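Local coordinates for protein esterase (uncultured bacterium pCosCE1, PDB 7ATL) that hydrolyses esters as a family VIII carboxylesterase of beta-lactamase fold and also shows promiscuous acyltransferase activity, at residues L173-V177 against Y260-A265. Numbering follows the deposited sequence.
Sequences LAIDV and YPSGGA
With CG set anti to its own carbonyl carbon (chi1 -66°), Asp176 brings its carboxylate from the first turn of helix 174-186 up to the loop 260-265, where the Ser262 hydroxyl, anti to the backbone N at chi1 166°, meets it. The setting is the beta-lactamase fold of family VIII carboxylesterases, and the pairing illustrates how one buried carboxylate can tie an irregular loop to a helix start. Its two oxygens divide the work. OD2 accepts a hydrogen bond from Ser262 OG at 2.7 Å, on the syn side but 34° out of the carboxylate plane, while OD1 takes a weak, bent one from Gly264 N at 3.1 Å. Ser262 OG in turn accepts a weak bond from Ala265 N, so the hydroxyl passes the link on into the turn. A water that appears to bridge Asp176 OD2, to which it donates, and Tyr260 OH lies at the edge of the tyrosine ring, in its plane. Arg253 makes a cation-pi contact with the same ring.

Gly263 and Gly264 lie opposite Asp176 and Ile175, and without side chains on the loop side the backbones come close, with the CA atoms of Asp176 and Gly263 4.5 Å apart. Beside them, Ile175 lays CG2 against Gly263 O at 3.6 Å, while its side chain also touches Lys68, Ile71 and Thr72 of helix 67-80. Lys68 donates from NZ to Gly264 O, and belongs with Ser65 and Tyr123 to a probable SxxK-type active site, an arrangement consistent with a second-shell role for Asp176, holding the loop beside that site. A second water closes the junction, donating to Asp176 O and Pro261 O and accepting from Gly263 N at 3.0 Å.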
ATOM      1  N   LEU A 173      -9.176   1.511  -7.281  1.00 25.35           N
ATOM      2  CA  LEU A 173      -9.320   2.826  -6.626  1.00 24.00           C
ATOM      3  C   LEU A 173     -10.236   2.746  -5.404  1.00 21.96           C
ATOM      4  O   LEU A 173     -10.595   3.809  -4.910  1.00 19.95           O
ATOM      5  CB  LEU A 173      -9.919   3.764  -7.671  1.00 25.50           C
ATOM      6  CG  LEU A 173      -8.910   4.361  -8.651  1.00 25.70           C
ATOM      7  CD1 LEU A 173      -9.635   5.010  -9.830  1.00 26.27           C
ATOM      8  CD2 LEU A 173      -8.021   5.363  -7.930  1.00 24.25           C
ATOM      9  N   ALA A 174     -10.586   1.560  -4.913  1.00 20.79           N
ATOM     10  CA  ALA A 174     -11.579   1.439  -3.820  1.00 21.89           C
ATOM     11  C   ALA A 174     -11.116   2.217  -2.592  1.00 20.48           C
ATOM     12  O   ALA A 174     -11.988   2.739  -1.877  1.00 19.38           O
ATOM     13  CB  ALA A 174     -11.852  -0.004  -3.457  1.00 22.64           C
ATOM     14  N   ILE A 175      -9.817   2.246  -2.308  1.00 21.75           N
ATOM     15  CA  ILE A 175      -9.325   2.851  -1.032  1.00 24.09           C
ATOM     16  C   ILE A 175      -9.339   4.383  -1.184  1.00 24.08           C
ATOM     17  O   ILE A 175      -9.494   5.063  -0.162  1.00 23.66           O
ATOM     18  CB  ILE A 175      -7.968   2.261  -0.577  1.00 24.09           C
ATOM     19  CG1 ILE A 175      -8.029   0.741  -0.445  1.00 26.40           C
ATOM     20  CG2 ILE A 175      -7.513   2.873   0.742  1.00 24.76           C
ATOM     21  CD1 ILE A 175      -9.148   0.253   0.459  1.00 28.44           C
ATOM     22  N   ASP A 176      -9.241   4.899  -2.410  1.00 23.90           N
ATOM     23  CA  ASP A 176      -9.410   6.348  -2.686  1.00 25.15           C
ATOM     24  C   ASP A 176     -10.862   6.704  -2.369  1.00 26.31           C
ATOM     25  O   ASP A 176     -11.098   7.765  -1.723  1.00 28.13           O
ATOM     26  CB  ASP A 176      -9.008   6.732  -4.115  1.00 25.34           C
ATOM     27  CG  ASP A 176      -7.523   6.566  -4.425  1.00 25.85           C
ATOM     28  OD1 ASP A 176      -7.006   5.442  -4.210  1.00 25.61           O
ATOM     29  OD2 ASP A 176      -6.892   7.563  -4.885  1.00 25.62           O
ATOM     30  N   VAL A 177     -11.800   5.840  -2.766  1.00 25.05           N
ATOM     31  CA  VAL A 177     -13.245   6.023  -2.446  1.00 26.82           C
ATOM     32  C   VAL A 177     -13.425   5.971  -0.917  1.00 27.87           C
ATOM     33  O   VAL A 177     -14.097   6.869  -0.374  1.00 28.16           O
ATOM     34  CB  VAL A 177     -14.139   5.013  -3.194  1.00 27.43           C
ATOM     35  CG1 VAL A 177     -15.604   5.198  -2.832  1.00 27.10           C
ATOM     36  CG2 VAL A 177     -13.960   5.129  -4.701  1.00 27.78           C
ATOM     37  N   TYR A 260      -4.544  16.354  -4.313  1.00 27.31           N
ATOM     38  CA  TYR A 260      -5.660  15.691  -3.586  1.00 28.22           C
ATOM     39  C   TYR A 260      -5.117  14.465  -2.844  1.00 27.60           C
ATOM     40  O   TYR A 260      -4.216  13.752  -3.320  1.00 25.31           O
ATOM     41  CB  TYR A 260      -6.870  15.379  -4.484  1.00 27.71           C
ATOM     42  CG  TYR A 260      -6.715  14.210  -5.416  1.00 25.45           C
ATOM     43  CD1 TYR A 260      -6.936  12.926  -4.972  1.00 25.04           C
ATOM     44  CD2 TYR A 260      -6.352  14.381  -6.741  1.00 25.62           C
ATOM     45  CE1 TYR A 260      -6.796  11.838  -5.816  1.00 24.82           C
ATOM     46  CE2 TYR A 260      -6.193  13.301  -7.597  1.00 25.48           C
ATOM     47  CZ  TYR A 260      -6.427  12.018  -7.135  1.00 25.00           C
ATOM     48  OH  TYR A 260      -6.295  10.920  -7.942  1.00 25.83           O
ATOM     49  N   PRO A 261      -5.609  14.256  -1.601  1.00 26.13           N
ATOM     50  CA  PRO A 261      -5.207  13.114  -0.789  1.00 26.23           C
ATOM     51  C   PRO A 261      -5.713  11.799  -1.384  1.00 25.18           C
ATOM     52  O   PRO A 261      -6.889  11.596  -1.362  1.00 24.47           O
ATOM     53  CB  PRO A 261      -5.867  13.392   0.564  1.00 27.76           C
ATOM     54  CG  PRO A 261      -7.045  14.277   0.236  1.00 28.43           C
ATOM     55  CD  PRO A 261      -6.533  15.150  -0.888  1.00 27.46           C
ATOM     56  N   SER A 262      -4.811  11.003  -1.963  1.00 24.26           N
ATOM     57  CA  SER A 262      -5.109   9.647  -2.492  1.00 23.65           C
ATOM     58  C   SER A 262      -4.901   8.646  -1.363  1.00 22.24           C
ATOM     59  O   SER A 262      -3.754   8.371  -1.027  1.00 21.56           O
ATOM     60  CB  SER A 262      -4.261   9.293  -3.697  1.00 23.57           C
ATOM     61  OG  SER A 262      -4.342   7.901  -3.977  1.00 24.07           O
ATOM     62  N   GLY A 263      -5.988   8.129  -0.809  1.00 22.56           N
ATOM     63  CA  GLY A 263      -5.954   7.041   0.189  1.00 23.52           C
ATOM     64  C   GLY A 263      -5.292   5.765  -0.315  1.00 21.13           C
ATOM     65  O   GLY A 263      -4.677   5.068   0.511  1.00 20.81           O
ATOM     66  N   GLY A 264      -5.405   5.481  -1.608  1.00 19.87           N
ATOM     67  CA  GLY A 264      -4.784   4.304  -2.236  1.00 21.23           C
ATOM     68  C   GLY A 264      -3.304   4.464  -2.557  1.00 22.21           C
ATOM     69  O   GLY A 264      -2.645   3.415  -2.672  1.00 20.11           O
ATOM     70  N   ALA A 265      -2.775   5.675  -2.793  1.00 23.06           N
ATOM     71  CA  ALA A 265      -1.416   5.787  -3.382  1.00 24.88           C
ATOM     72  C   ALA A 265      -0.693   7.114  -3.099  1.00 25.69           C
ATOM     73  O   ALA A 265       0.462   7.255  -3.540  1.00 27.85           O
ATOM     74  CB  ALA A 265      -1.505   5.503  -4.868  1.00 24.26           C
TER
HETATM   75  O   HOH W   1      -7.206   8.779  -7.075  1.00 23.50           O
HETATM   76  O   HOH W   2      -8.769   9.217  -0.984  1.00 24.41           O